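Local coordinates for protein possible metal-dependent hydrolase (Veillonella parvula, PDB 3RPC) that probably hydrolyses a substrate not yet identified, using a pair of zinc ions held in a metallo-beta-lactamase fold, at residues G167-T172 against I203-K208; V186-T191 against I223-D228; T235-V240 against V255-E260. One frame throughout, in Å; residues are numbered along the deposited sequence.

Contact 1: residues G167-T172 against I203-K208. With ZN (zinc ion), chain E; ZN (zinc ion), chain F.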
ATOM      1  N   GLY A 167       5.485 -11.949   0.470  1.00 14.22           N
ATOM      2  CA  GLY A 167       4.725 -11.947  -0.769  1.00 14.02           C
ATOM      3  C   GLY A 167       5.479 -11.427  -1.982  1.00 12.99           C
ATOM      4  O   GLY A 167       6.670 -11.114  -1.913  1.00 14.73           O
ATOM      5  N   ASP A 168       4.773 -11.347  -3.106  1.00 13.21           N
ATOM      6  CA  ASP A 168       5.353 -10.859  -4.355  1.00 13.62           C
ATOM      7  C   ASP A 168       5.419  -9.332  -4.369  1.00 15.09           C
ATOM      8  O   ASP A 168       4.545  -8.662  -4.923  1.00 15.85           O
ATOM      9  CB  ASP A 168       4.551 -11.379  -5.557  1.00 14.57           C
ATOM     10  CG  ASP A 168       5.021 -12.749  -6.046  1.00 17.03           C
ATOM     11  OD1 ASP A 168       5.749 -13.441  -5.312  1.00 16.96           O
ATOM     12  OD2 ASP A 168       4.661 -13.129  -7.180  1.00 16.34           O
ATOM     13  N   THR A 169       6.454  -8.799  -3.729  1.00 13.63           N
ATOM     14  CA  THR A 169       6.678  -7.359  -3.676  1.00 13.31           C
ATOM     15  C   THR A 169       8.166  -7.096  -3.754  1.00 14.18           C
ATOM     16  O   THR A 169       8.982  -7.929  -3.354  1.00 15.15           O
ATOM     17  CB  THR A 169       6.095  -6.753  -2.383  1.00 16.56           C
ATOM     18  OG1 THR A 169       6.336  -5.335  -2.348  1.00 15.13           O
ATOM     19  CG2 THR A 169       6.689  -7.418  -1.141  1.00 15.35           C
ATOM     20  N   VAL A 170       8.510  -5.938  -4.296  1.00 13.34           N
ATOM     21  CA  VAL A 170       9.864  -5.413  -4.150  1.00 12.77           C
ATOM     22  C   VAL A 170       9.973  -4.717  -2.789  1.00 12.98           C
ATOM     23  O   VAL A 170       8.990  -4.599  -2.059  1.00 13.60           O
ATOM     24  CB  VAL A 170      10.222  -4.445  -5.290  1.00 12.77           C
ATOM     25  CG1 VAL A 170      10.062  -5.123  -6.640  1.00 14.72           C
ATOM     26  CG2 VAL A 170       9.379  -3.149  -5.232  1.00 14.11           C
ATOM     27  N   TRP A 171      11.165  -4.264  -2.427  1.00 13.53           N
ATOM     28  CA  TRP A 171      11.332  -3.620  -1.127  1.00 13.42           C
ATOM     29  C   TRP A 171      10.744  -2.212  -1.146  1.00 16.27           C
ATOM     30  O   TRP A 171      11.281  -1.327  -1.797  1.00 21.32           O
ATOM     31  CB  TRP A 171      12.808  -3.555  -0.749  1.00 16.53           C
ATOM     32  CG  TRP A 171      13.012  -3.252   0.690  1.00 14.80           C
ATOM     33  CD1 TRP A 171      12.810  -2.052   1.310  1.00 14.62           C
ATOM     34  CD2 TRP A 171      13.468  -4.157   1.695  1.00 15.04           C
ATOM     35  NE1 TRP A 171      13.094  -2.166   2.655  1.00 15.88           N
ATOM     36  CE2 TRP A 171      13.514  -3.446   2.912  1.00 14.95           C
ATOM     37  CE3 TRP A 171      13.853  -5.499   1.684  1.00 16.92           C
ATOM     38  CZ2 TRP A 171      13.924  -4.035   4.107  1.00 17.64           C
ATOM     39  CZ3 TRP A 171      14.262  -6.086   2.872  1.00 17.07           C
ATOM     40  CH2 TRP A 171      14.288  -5.355   4.068  1.00 17.94           C
ATOM     41  N   THR A 172       9.633  -2.017  -0.445  1.00 13.91           N
ATOM     42  CA  THR A 172       8.996  -0.702  -0.355  1.00 14.10           C
ATOM     43  C   THR A 172       8.790  -0.334   1.110  1.00 16.00           C
ATOM     44  O   THR A 172       9.117  -1.108   2.012  1.00 14.88           O
ATOM     45  CB  THR A 172       7.609  -0.699  -1.008  1.00 14.40           C
ATOM     46  OG1 THR A 172       6.714  -1.494  -0.217  1.00 15.78           O
ATOM     47  CG2 THR A 172       7.657  -1.237  -2.433  1.00 15.80           C
ATOM     48  N   ILE A 203      10.305  -7.791 -10.505  1.00 14.55           N
ATOM     49  CA  ILE A 203       8.974  -7.664  -9.921  1.00 14.50           C
ATOM     50  C   ILE A 203       8.870  -8.248  -8.515  1.00 16.23           C
ATOM     51  O   ILE A 203       7.838  -8.095  -7.864  1.00 15.88           O
ATOM     52  CB  ILE A 203       7.905  -8.314 -10.809  1.00 15.52           C
ATOM     53  CG1 ILE A 203       8.224  -9.801 -11.022  1.00 17.45           C
ATOM     54  CG2 ILE A 203       7.803  -7.561 -12.138  1.00 19.50           C
ATOM     55  CD1 ILE A 203       7.132 -10.577 -11.770  1.00 22.63           C
ATOM     56  N   ILE A 204       9.903  -8.955  -8.060  1.00 14.97           N
ATOM     57  CA  ILE A 204       9.937  -9.444  -6.686  1.00 14.30           C
ATOM     58  C   ILE A 204      11.317  -9.159  -6.107  1.00 15.58           C
ATOM     59  O   ILE A 204      12.033  -8.293  -6.611  1.00 17.59           O
ATOM     60  CB  ILE A 204       9.561 -10.951  -6.554  1.00 14.80           C
ATOM     61  CG1 ILE A 204      10.471 -11.845  -7.402  1.00 15.53           C
ATOM     62  CG2 ILE A 204       8.101 -11.172  -6.974  1.00 15.70           C
ATOM     63  CD1 ILE A 204      10.240 -13.365  -7.189  1.00 15.23           C
HETATM   64  N   MSE A 205      11.677  -9.855  -5.041  1.00 13.71           N
HETATM   65  CA  MSE A 205      12.968  -9.640  -4.387  1.00 13.18           C
HETATM   66  C   MSE A 205      14.077 -10.570  -4.893  1.00 12.34           C
HETATM   67  O   MSE A 205      13.826 -11.505  -5.659  1.00 14.25           O
HETATM   68  CB  MSE A 205      12.805  -9.784  -2.873  1.00 12.93           C
HETATM   69  CG  MSE A 205      12.081  -8.602  -2.250  1.00 15.70           C
HETATM   70 SE   MSE A 205      11.557  -8.957  -0.424  0.62 15.60          SE
HETATM   71  CE  MSE A 205      10.813  -7.214  -0.018  1.00 15.62           C
ATOM     72  N   GLY A 206      15.310 -10.271  -4.485  1.00 14.13           N
ATOM     73  CA  GLY A 206      16.467 -11.096  -4.783  1.00 14.44           C
ATOM     74  C   GLY A 206      17.492 -11.013  -3.665  1.00 15.05           C
ATOM     75  O   GLY A 206      17.157 -10.709  -2.516  1.00 14.20           O
ATOM     76  N   THR A 207      18.756 -11.269  -3.995  1.00 14.44           N
ATOM     77  CA  THR A 207      19.797 -11.318  -2.978  1.00 14.61           C
ATOM     78  C   THR A 207      20.001  -9.985  -2.246  1.00 13.26           C
ATOM     79  O   THR A 207      20.260  -9.982  -1.041  1.00 14.97           O
ATOM     80  CB  THR A 207      21.137 -11.807  -3.549  1.00 16.17           C
ATOM     81  OG1 THR A 207      21.452 -11.054  -4.728  1.00 16.09           O
ATOM     82  CG2 THR A 207      21.058 -13.296  -3.892  1.00 17.81           C
ATOM     83  N   LYS A 208      19.865  -8.861  -2.955  1.00 12.25           N
ATOM     84  CA  LYS A 208      20.023  -7.567  -2.287  1.00 14.07           C
ATOM     85  C   LYS A 208      19.077  -7.452  -1.096  1.00 15.07           C
ATOM     86  O   LYS A 208      19.446  -6.962  -0.021  1.00 16.89           O
ATOM     87  CB  LYS A 208      19.775  -6.421  -3.259  1.00 19.23           C
ATOM     88  CG  LYS A 208      20.143  -5.060  -2.715  1.00 29.26           C
ATOM     89  CD  LYS A 208      20.047  -3.994  -3.806  1.00 39.35           C
ATOM     90  CE  LYS A 208      20.751  -4.428  -5.090  1.00 43.56           C
ATOM     91  NZ  LYS A 208      22.236  -4.447  -4.975  1.00 44.83           N
TER
HETATM   92 ZN    ZN E 301       2.965 -12.605  -8.774  0.66 17.63          ZN
HETATM   93 ZN    ZN F 302       5.161 -15.012  -8.064  0.71 16.48          ZN
HETATM   94  O   HOH W   1       3.685 -14.251  -9.661  1.00 22.04           O
HETATM   95  O   HOH W   2       6.776 -13.768  -9.617  1.00 16.97           O

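Contact 2: residues V186-T191 against I223-D228. With ZN (zinc ion), chain F.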
ATOM      1  N   VAL A 186      10.034 -14.820  12.085  1.00 16.90           N
ATOM      2  CA  VAL A 186      10.279 -15.660  10.911  1.00 15.12           C
ATOM      3  C   VAL A 186       9.834 -14.875   9.691  1.00 15.51           C
ATOM      4  O   VAL A 186       8.734 -14.316   9.690  1.00 16.53           O
ATOM      5  CB  VAL A 186       9.481 -16.980  10.986  1.00 17.14           C
ATOM      6  CG1 VAL A 186       9.702 -17.833   9.722  1.00 16.88           C
ATOM      7  CG2 VAL A 186       9.867 -17.756  12.233  1.00 19.28           C
ATOM      8  N   ILE A 187      10.681 -14.807   8.669  1.00 14.76           N
ATOM      9  CA  ILE A 187      10.381 -13.993   7.497  1.00 14.38           C
ATOM     10  C   ILE A 187      10.552 -14.822   6.235  1.00 15.88           C
ATOM     11  O   ILE A 187      11.664 -15.240   5.910  1.00 18.29           O
ATOM     12  CB  ILE A 187      11.297 -12.748   7.457  1.00 15.25           C
ATOM     13  CG1 ILE A 187      11.142 -11.960   8.768  1.00 15.25           C
ATOM     14  CG2 ILE A 187      10.992 -11.879   6.230  1.00 16.01           C
ATOM     15  CD1 ILE A 187      12.133 -10.793   8.907  1.00 17.03           C
ATOM     16  N   ILE A 188       9.446 -15.079   5.541  1.00 13.38           N
ATOM     17  CA  ILE A 188       9.455 -15.910   4.345  1.00 15.28           C
ATOM     18  C   ILE A 188       9.430 -14.973   3.138  1.00 14.72           C
ATOM     19  O   ILE A 188       8.467 -14.225   2.953  1.00 15.50           O
ATOM     20  CB  ILE A 188       8.233 -16.856   4.321  1.00 14.99           C
ATOM     21  CG1 ILE A 188       8.230 -17.747   5.564  1.00 15.71           C
ATOM     22  CG2 ILE A 188       8.239 -17.710   3.068  1.00 16.24           C
ATOM     23  CD1 ILE A 188       6.908 -18.473   5.786  1.00 18.27           C
HETATM   24  N   MSE A 189      10.500 -15.011   2.340  1.00 15.17           N
HETATM   25  CA  MSE A 189      10.729 -14.049   1.261  1.00 13.67           C
HETATM   26  C   MSE A 189      10.775 -14.715  -0.102  1.00 14.54           C
HETATM   27  O   MSE A 189      11.357 -15.794  -0.248  1.00 15.90           O
HETATM   28  CB  MSE A 189      12.084 -13.363   1.459  1.00 17.29           C
HETATM   29  CG  MSE A 189      12.329 -12.774   2.832  1.00 19.01           C
HETATM   30 SE   MSE A 189      14.158 -12.086   2.918  0.66 18.42          SE
HETATM   31  CE  MSE A 189      14.076 -10.742   1.498  1.00 18.63           C
ATOM     32  N   ASN A 190      10.169 -14.073  -1.094  1.00 13.00           N
ATOM     33  CA  ASN A 190      10.209 -14.541  -2.474  1.00 12.33           C
ATOM     34  C   ASN A 190      11.404 -13.909  -3.178  1.00 15.22           C
ATOM     35  O   ASN A 190      11.361 -12.734  -3.554  1.00 15.60           O
ATOM     36  CB  ASN A 190       8.900 -14.181  -3.176  1.00 13.26           C
ATOM     37  CG  ASN A 190       7.726 -14.985  -2.636  1.00 16.34           C
ATOM     38  OD1 ASN A 190       7.925 -16.037  -2.014  1.00 16.80           O
ATOM     39  ND2 ASN A 190       6.503 -14.511  -2.872  1.00 16.13           N
ATOM     40  N   THR A 191      12.471 -14.687  -3.340  1.00 13.53           N
ATOM     41  CA  THR A 191      13.767 -14.116  -3.712  1.00 11.90           C
ATOM     42  C   THR A 191      14.286 -14.586  -5.065  1.00 14.55           C
ATOM     43  O   THR A 191      15.483 -14.463  -5.349  1.00 14.05           O
ATOM     44  CB  THR A 191      14.837 -14.409  -2.637  1.00 14.41           C
ATOM     45  OG1 THR A 191      15.058 -15.828  -2.535  1.00 14.63           O
ATOM     46  CG2 THR A 191      14.396 -13.882  -1.289  1.00 15.98           C
ATOM     47  N   ILE A 223      13.620 -17.201   5.554  1.00 15.37           N
ATOM     48  CA  ILE A 223      13.419 -18.372   4.709  1.00 15.25           C
ATOM     49  C   ILE A 223      13.207 -17.874   3.291  1.00 14.83           C
ATOM     50  O   ILE A 223      12.230 -17.172   3.026  1.00 15.92           O
ATOM     51  CB  ILE A 223      12.185 -19.195   5.172  1.00 14.45           C
ATOM     52  CG1 ILE A 223      12.383 -19.664   6.617  1.00 17.95           C
ATOM     53  CG2 ILE A 223      11.964 -20.394   4.251  1.00 16.96           C
ATOM     54  CD1 ILE A 223      11.168 -20.383   7.236  1.00 17.46           C
ATOM     55  N   ALA A 224      14.129 -18.215   2.388  1.00 13.81           N
ATOM     56  CA  ALA A 224      14.068 -17.756   1.004  1.00 13.83           C
ATOM     57  C   ALA A 224      13.444 -18.800   0.086  1.00 16.03           C
ATOM     58  O   ALA A 224      13.894 -19.954   0.043  1.00 16.55           O
ATOM     59  CB  ALA A 224      15.468 -17.375   0.507  1.00 14.49           C
ATOM     60  N   VAL A 225      12.416 -18.386  -0.647  1.00 14.59           N
ATOM     61  CA  VAL A 225      11.670 -19.283  -1.528  1.00 14.59           C
ATOM     62  C   VAL A 225      11.376 -18.621  -2.881  1.00 14.88           C
ATOM     63  O   VAL A 225      12.013 -17.623  -3.229  1.00 14.74           O
ATOM     64  CB  VAL A 225      10.361 -19.775  -0.855  1.00 11.71           C
ATOM     65  CG1 VAL A 225      10.687 -20.544   0.429  1.00 16.30           C
ATOM     66  CG2 VAL A 225       9.421 -18.609  -0.560  1.00 15.34           C
ATOM     67  N   HIS A 226      10.426 -19.172  -3.638  1.00 15.53           N
ATOM     68  CA  HIS A 226      10.042 -18.649  -4.957  1.00 13.36           C
ATOM     69  C   HIS A 226      11.167 -18.828  -5.983  1.00 13.17           C
ATOM     70  O   HIS A 226      11.410 -17.965  -6.825  1.00 15.41           O
ATOM     71  CB  HIS A 226       9.589 -17.173  -4.859  1.00 14.07           C
ATOM     72  CG  HIS A 226       8.658 -16.741  -5.955  1.00 14.03           C
ATOM     73  ND1 HIS A 226       9.008 -16.777  -7.287  1.00 15.54           N
ATOM     74  CD2 HIS A 226       7.396 -16.241  -5.914  1.00 14.99           C
ATOM     75  CE1 HIS A 226       8.002 -16.333  -8.021  1.00 18.37           C
ATOM     76  NE2 HIS A 226       7.012 -16.000  -7.211  1.00 16.39           N
HETATM   77  N   MSE A 227      11.829 -19.982  -5.933  1.00 13.44           N
HETATM   78  CA  MSE A 227      12.953 -20.240  -6.825  1.00 14.70           C
HETATM   79  C   MSE A 227      12.876 -21.585  -7.543  1.00 15.18           C
HETATM   80  O   MSE A 227      12.133 -22.485  -7.135  1.00 16.88           O
HETATM   81  CB  MSE A 227      14.265 -20.157  -6.045  1.00 15.37           C
HETATM   82  CG  MSE A 227      14.573 -18.730  -5.604  1.00 14.20           C
HETATM   83 SE   MSE A 227      16.138 -18.536  -4.462  0.72 15.99          SE
HETATM   84  CE  MSE A 227      15.349 -19.153  -2.796  1.00 19.18           C
ATOM     85  N   ASP A 228      13.657 -21.678  -8.617  1.00 14.16           N
ATOM     86  CA  ASP A 228      13.900 -22.930  -9.328  1.00 14.55           C
ATOM     87  C   ASP A 228      12.605 -23.598  -9.806  1.00 16.53           C
ATOM     88  O   ASP A 228      12.538 -24.831  -9.885  1.00 18.62           O
ATOM     89  CB  ASP A 228      14.686 -23.910  -8.445  1.00 16.46           C
ATOM     90  CG  ASP A 228      16.041 -23.368  -7.983  1.00 19.04           C
ATOM     91  OD1 ASP A 228      16.464 -22.295  -8.433  1.00 20.55           O
ATOM     92  OD2 ASP A 228      16.684 -24.041  -7.147  1.00 25.30           O
TER
HETATM   93 ZN    ZN F 302       5.161 -15.012  -8.064  0.71 16.48          ZN
HETATM   94  O   HOH W   1       3.685 -14.251  -9.661  1.00 22.04           O
HETATM   95  O   HOH W   2       6.776 -13.768  -9.617  1.00 16.97           O

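Contact 3: residues T235-V240 against V255-E260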
ATOM      1  N   THR A 235      17.227 -15.505 -10.301  1.00 13.45           N
ATOM      2  CA  THR A 235      18.061 -15.831  -9.152  1.00 13.04           C
ATOM      3  C   THR A 235      17.641 -17.200  -8.624  1.00 13.69           C
ATOM      4  O   THR A 235      16.478 -17.403  -8.253  1.00 15.06           O
ATOM      5  CB  THR A 235      17.928 -14.782  -8.053  1.00 15.37           C
ATOM      6  OG1 THR A 235      18.471 -13.537  -8.528  1.00 15.24           O
ATOM      7  CG2 THR A 235      18.665 -15.218  -6.786  1.00 16.08           C
ATOM      8  N   SER A 236      18.591 -18.132  -8.595  1.00 14.29           N
ATOM      9  CA  SER A 236      18.338 -19.527  -8.242  1.00 14.50           C
ATOM     10  C   SER A 236      18.728 -19.817  -6.794  1.00 14.90           C
ATOM     11  O   SER A 236      19.342 -18.986  -6.132  1.00 15.32           O
ATOM     12  CB  SER A 236      19.178 -20.422  -9.150  1.00 14.27           C
ATOM     13  OG  SER A 236      20.560 -20.199  -8.906  1.00 17.62           O
ATOM     14  N   ARG A 237      18.388 -20.999  -6.288  1.00 14.72           N
ATOM     15  CA  ARG A 237      18.880 -21.386  -4.970  1.00 14.21           C
ATOM     16  C   ARG A 237      20.412 -21.348  -4.930  1.00 16.41           C
ATOM     17  O   ARG A 237      21.004 -20.897  -3.942  1.00 14.94           O
ATOM     18  CB  ARG A 237      18.412 -22.791  -4.605  1.00 16.42           C
ATOM     19  CG  ARG A 237      16.956 -22.916  -4.205  1.00 16.55           C
ATOM     20  CD  ARG A 237      16.762 -24.338  -3.709  1.00 17.57           C
ATOM     21  NE  ARG A 237      15.445 -24.582  -3.141  1.00 19.64           N
ATOM     22  CZ  ARG A 237      14.390 -24.991  -3.831  1.00 14.47           C
ATOM     23  NH1 ARG A 237      13.250 -25.178  -3.187  1.00 16.47           N
ATOM     24  NH2 ARG A 237      14.473 -25.198  -5.142  1.00 17.06           N
ATOM     25  N   LYS A 238      21.049 -21.838  -5.991  1.00 15.08           N
ATOM     26  CA  LYS A 238      22.511 -21.847  -6.062  1.00 17.09           C
ATOM     27  C   LYS A 238      23.033 -20.420  -5.902  1.00 15.30           C
ATOM     28  O   LYS A 238      23.997 -20.176  -5.164  1.00 16.42           O
ATOM     29  CB  LYS A 238      22.984 -22.433  -7.397  1.00 21.66           C
ATOM     30  CG  LYS A 238      22.884 -23.943  -7.504  1.00 35.17           C
ATOM     31  CD  LYS A 238      23.236 -24.393  -8.916  1.00 41.16           C
ATOM     32  CE  LYS A 238      23.063 -25.893  -9.098  1.00 51.24           C
ATOM     33  NZ  LYS A 238      23.219 -26.289 -10.529  1.00 56.13           N
ATOM     34  N   ASP A 239      22.382 -19.474  -6.580  1.00 14.53           N
ATOM     35  CA  ASP A 239      22.776 -18.063  -6.507  1.00 13.94           C
ATOM     36  C   ASP A 239      22.650 -17.537  -5.078  1.00 14.30           C
ATOM     37  O   ASP A 239      23.543 -16.860  -4.564  1.00 15.32           O
ATOM     38  CB  ASP A 239      21.917 -17.203  -7.434  1.00 15.81           C
ATOM     39  CG  ASP A 239      22.059 -17.579  -8.900  1.00 19.48           C
ATOM     40  OD1 ASP A 239      23.029 -18.280  -9.255  1.00 19.53           O
ATOM     41  OD2 ASP A 239      21.198 -17.151  -9.703  1.00 18.22           O
ATOM     42  N   VAL A 240      21.539 -17.851  -4.424  1.00 13.41           N
ATOM     43  CA  VAL A 240      21.333 -17.350  -3.075  1.00 13.26           C
ATOM     44  C   VAL A 240      22.332 -17.988  -2.118  1.00 15.46           C
ATOM     45  O   VAL A 240      22.872 -17.315  -1.237  1.00 14.33           O
ATOM     46  CB  VAL A 240      19.887 -17.583  -2.600  1.00 13.42           C
ATOM     47  CG1 VAL A 240      19.772 -17.325  -1.098  1.00 15.07           C
ATOM     48  CG2 VAL A 240      18.935 -16.684  -3.372  1.00 15.85           C
ATOM     49  N   VAL A 255      17.496 -21.777   2.931  1.00 16.13           N
ATOM     50  CA  VAL A 255      17.071 -21.962   1.549  1.00 14.99           C
ATOM     51  C   VAL A 255      16.542 -23.388   1.431  1.00 18.56           C
ATOM     52  O   VAL A 255      17.269 -24.299   1.028  1.00 18.55           O
ATOM     53  CB  VAL A 255      18.236 -21.748   0.563  1.00 15.88           C
ATOM     54  CG1 VAL A 255      17.740 -21.806  -0.872  1.00 16.82           C
ATOM     55  CG2 VAL A 255      18.932 -20.414   0.843  1.00 18.03           C
ATOM     56  N   PRO A 256      15.276 -23.598   1.814  1.00 16.70           N
ATOM     57  CA  PRO A 256      14.798 -24.986   1.872  1.00 16.92           C
ATOM     58  C   PRO A 256      14.625 -25.616   0.501  1.00 17.67           C
ATOM     59  O   PRO A 256      14.265 -24.941  -0.462  1.00 16.63           O
ATOM     60  CB  PRO A 256      13.435 -24.857   2.558  1.00 15.48           C
ATOM     61  CG  PRO A 256      12.988 -23.446   2.201  1.00 15.45           C
ATOM     62  CD  PRO A 256      14.263 -22.639   2.283  1.00 16.82           C
ATOM     63  N   GLU A 257      14.880 -26.919   0.423  1.00 16.81           N
ATOM     64  CA  GLU A 257      14.547 -27.673  -0.768  1.00 17.95           C
ATOM     65  C   GLU A 257      13.036 -27.862  -0.843  1.00 16.17           C
ATOM     66  O   GLU A 257      12.325 -27.744   0.156  1.00 16.88           O
ATOM     67  CB  GLU A 257      15.215 -29.046  -0.727  1.00 17.34           C
ATOM     68  CG  GLU A 257      16.733 -28.999  -0.666  1.00 20.73           C
ATOM     69  CD  GLU A 257      17.364 -28.417  -1.912  1.00 24.91           C
ATOM     70  OE1 GLU A 257      16.743 -28.447  -2.989  1.00 28.17           O
ATOM     71  OE2 GLU A 257      18.502 -27.914  -1.817  1.00 28.60           O
ATOM     72  N   ASP A 258      12.552 -28.177  -2.036  1.00 17.41           N
ATOM     73  CA  ASP A 258      11.154 -28.544  -2.190  1.00 17.87           C
ATOM     74  C   ASP A 258      10.892 -29.761  -1.317  1.00 18.47           C
ATOM     75  O   ASP A 258      11.593 -30.769  -1.442  1.00 18.71           O
ATOM     76  CB  ASP A 258      10.857 -28.883  -3.649  1.00 16.04           C
ATOM     77  CG  ASP A 258      10.850 -27.656  -4.558  1.00 16.92           C
ATOM     78  OD1 ASP A 258      11.043 -26.518  -4.068  1.00 18.44           O
ATOM     79  OD2 ASP A 258      10.627 -27.835  -5.777  1.00 19.14           O
ATOM     80  N   GLY A 259       9.888 -29.672  -0.445  1.00 16.64           N
ATOM     81  CA  GLY A 259       9.523 -30.773   0.438  1.00 18.46           C
ATOM     82  C   GLY A 259      10.172 -30.698   1.812  1.00 20.75           C
ATOM     83  O   GLY A 259       9.811 -31.457   2.711  1.00 21.83           O
ATOM     84  N   GLU A 260      11.124 -29.782   1.986  1.00 17.43           N
ATOM     85  CA  GLU A 260      11.838 -29.660   3.256  1.00 18.50           C
ATOM     86  C   GLU A 260      11.043 -28.929   4.333  1.00 18.12           C
ATOM     87  O   GLU A 260      10.409 -27.908   4.068  1.00 18.52           O
ATOM     88  CB  GLU A 260      13.183 -28.949   3.048  1.00 20.07           C
ATOM     89  CG  GLU A 260      13.962 -28.709   4.334  1.00 21.12           C
ATOM     90  CD  GLU A 260      15.325 -28.079   4.087  1.00 22.08           C
ATOM     91  OE1 GLU A 260      15.785 -28.042   2.924  1.00 20.03           O
ATOM     92  OE2 GLU A 260      15.942 -27.609   5.067  1.00 26.18           O
TER
HETATM   93  O   HOH W   3      12.223 -26.089  -7.138  1.00 19.44           O

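Contact 1: residues G167-T172 against I203-K208
The dinuclear zinc site of the metallo-beta-lactamase superfamily forms one end of this contact, where the bridging aspartate D168 lies alongside I204. Methyl CG2 of I204 rests 3.6 Å from CG of D168, the two side chains running the same way, so that a hydrocarbon branch flanks the metal-binding carboxylate. OD2 of D168 reaches both metals, at 2.4 Å from the zinc ion of chain E and 2.1 Å from the zinc ion of chain F, and water 1 spans the same two ions. H72, H74 and H132 complete the first site; D76, H77 and H226 complete the second. The other segment also serves the second shell, for the carbonyl O of I203 accepts a hydrogen bond from ND1 of H132.

Beyond the site, residues 168-171 run across 203-205, their directions 67° apart, and V170 sits opposite I204. The CG1 methyl of V170 packs 3.7 Å from O of I204. It is directed there because CG1 stands anti to the carbonyl carbon of V170, with chi1 at -57°. Selenomethionine M205 carries the far end: its extended chain passes T169, with CG 3.4 Å from O of T169, and delivers CE to W171, 3.9 Å from CE3 of the indole, in an oblique approach. Outside the pair, NE1 of W171 bonds to E176, and the indole packs on V135 of the second subunit.

The contact itself is van der Waals in character, and the carbonyl O of T169, buried here, has no hydrogen-bonding partner in the model. At the metal end, the bonds to zinc set the position of the D168 carboxylate, while the I204 methyl packed against it probably restricts its movement.

Contact 2: residues V186-T191 against I223-D228
N190 and H226 meet obliquely beside the zinc site, the amide and imidazole planes 57° apart. CG of N190 lies 3.5 Å from CD2 of H226, while OD1 of N190 sits in the ring plane, at its edge. The same OD1 is 3.3 Å from methyl CG2 of V225. NE2 of H226 binds the zinc ion of chain F at 2.3 Å; with CG anti to the backbone N (chi1 -155°), the imidazole is carried past N190 to the metal. ND2 of N190 adds a weak hydrogen bond to OD1 of the zinc ligand D168, a second-shell link.

What sets these groups side by side is a parallel strand pair, 186-190 with 223-225, joined through helix 207-216 as a beta-alpha-beta unit. Four backbone hydrogen bonds tie the ladder. V225 N bonds to M189 O at 2.8 Å. T191 N to V225 O, 3.0 Å, is the last bond before H226.

Farther along, I188, I223 and V225 share the sheet face with N190, and CG2 of I188 touches CG2 of V225 at 3.9 Å under cover of Y7 from strand 6-11. M189 and A224 lie on the other face, where M189 packs on helix 207-216. T191 has its hydroxyl turned among hydrocarbon groups: OG1 is 3.3 Å from CE of selenomethionine M227 and also borders CB of A224, buried with no polar partner in the model.

Contact 3: residues T235-V240 against V255-E260
Helix 237-246 begins within residues 235-240 and faces the loop 255-260, the backbones nearest at R237 and V255, whose CA atoms are 6.8 Å apart. S236 is the N-cap and forms a capping box with D239, while E257 to E260 make a type II turn with G259 at a positive phi.

R237 spans the gap. Its chain is extended from CG to NE and runs antiparallel alongside the V255 side chain, CG lying 3.6 Å from CG1 of V255. The guanidinium then grips the carbonyl O of P256 side-on: NE and NH1 of R237 both reach that oxygen at 2.9 Å, the NH1 bond in the carbonyl plane on a lone pair, the NE bond from above it. NH1 of R237 also forms a salt bridge to OD1 of D258, 2.7 Å, with the carboxylate turned 71° from the guanidinium and met from above its plane. Water 3 joins NH2 of R237 to OD2 of D258, and NH2 has a further salt bridge to D228. Over one guanidinium face stands OE1 of E257, close enough for charge attraction alone; the carboxylate of E257 pairs with R241. One turn along the helix, CG1 of V240 meets CG2 of V255 at 3.7 Å.

A buried arginine thus ties a capped helix start to the loop from strand 253-254 to strand 261-263, which crosses between the two sheets of the metallo-beta-lactamase alpha-beta/beta-alpha sandwich.

Overall arrangement
Contact 2 is the buried core, a parallel strand pair, whereas contact 1 pairs two loops and contact 3 a helix start with a loop, both partly buried. Contacts 1 and 2 alternate along the chain and converge on the zinc ion of chain F, and M205 N probably bonds to N190 O between them. Helix 207-216 starts in contact 1 and connects the strands of contact 2. Contact 3 follows in sequence and is further from the chain centre, joined to contact 2 by the D228-R237 salt bridge and to contact 1 by T207 against V240. Contacts 1 and 2 both hold zinc ligands, one beside apolar packing, the other ending a backbone ladder; contact 3 relies on charged side-chain pairing.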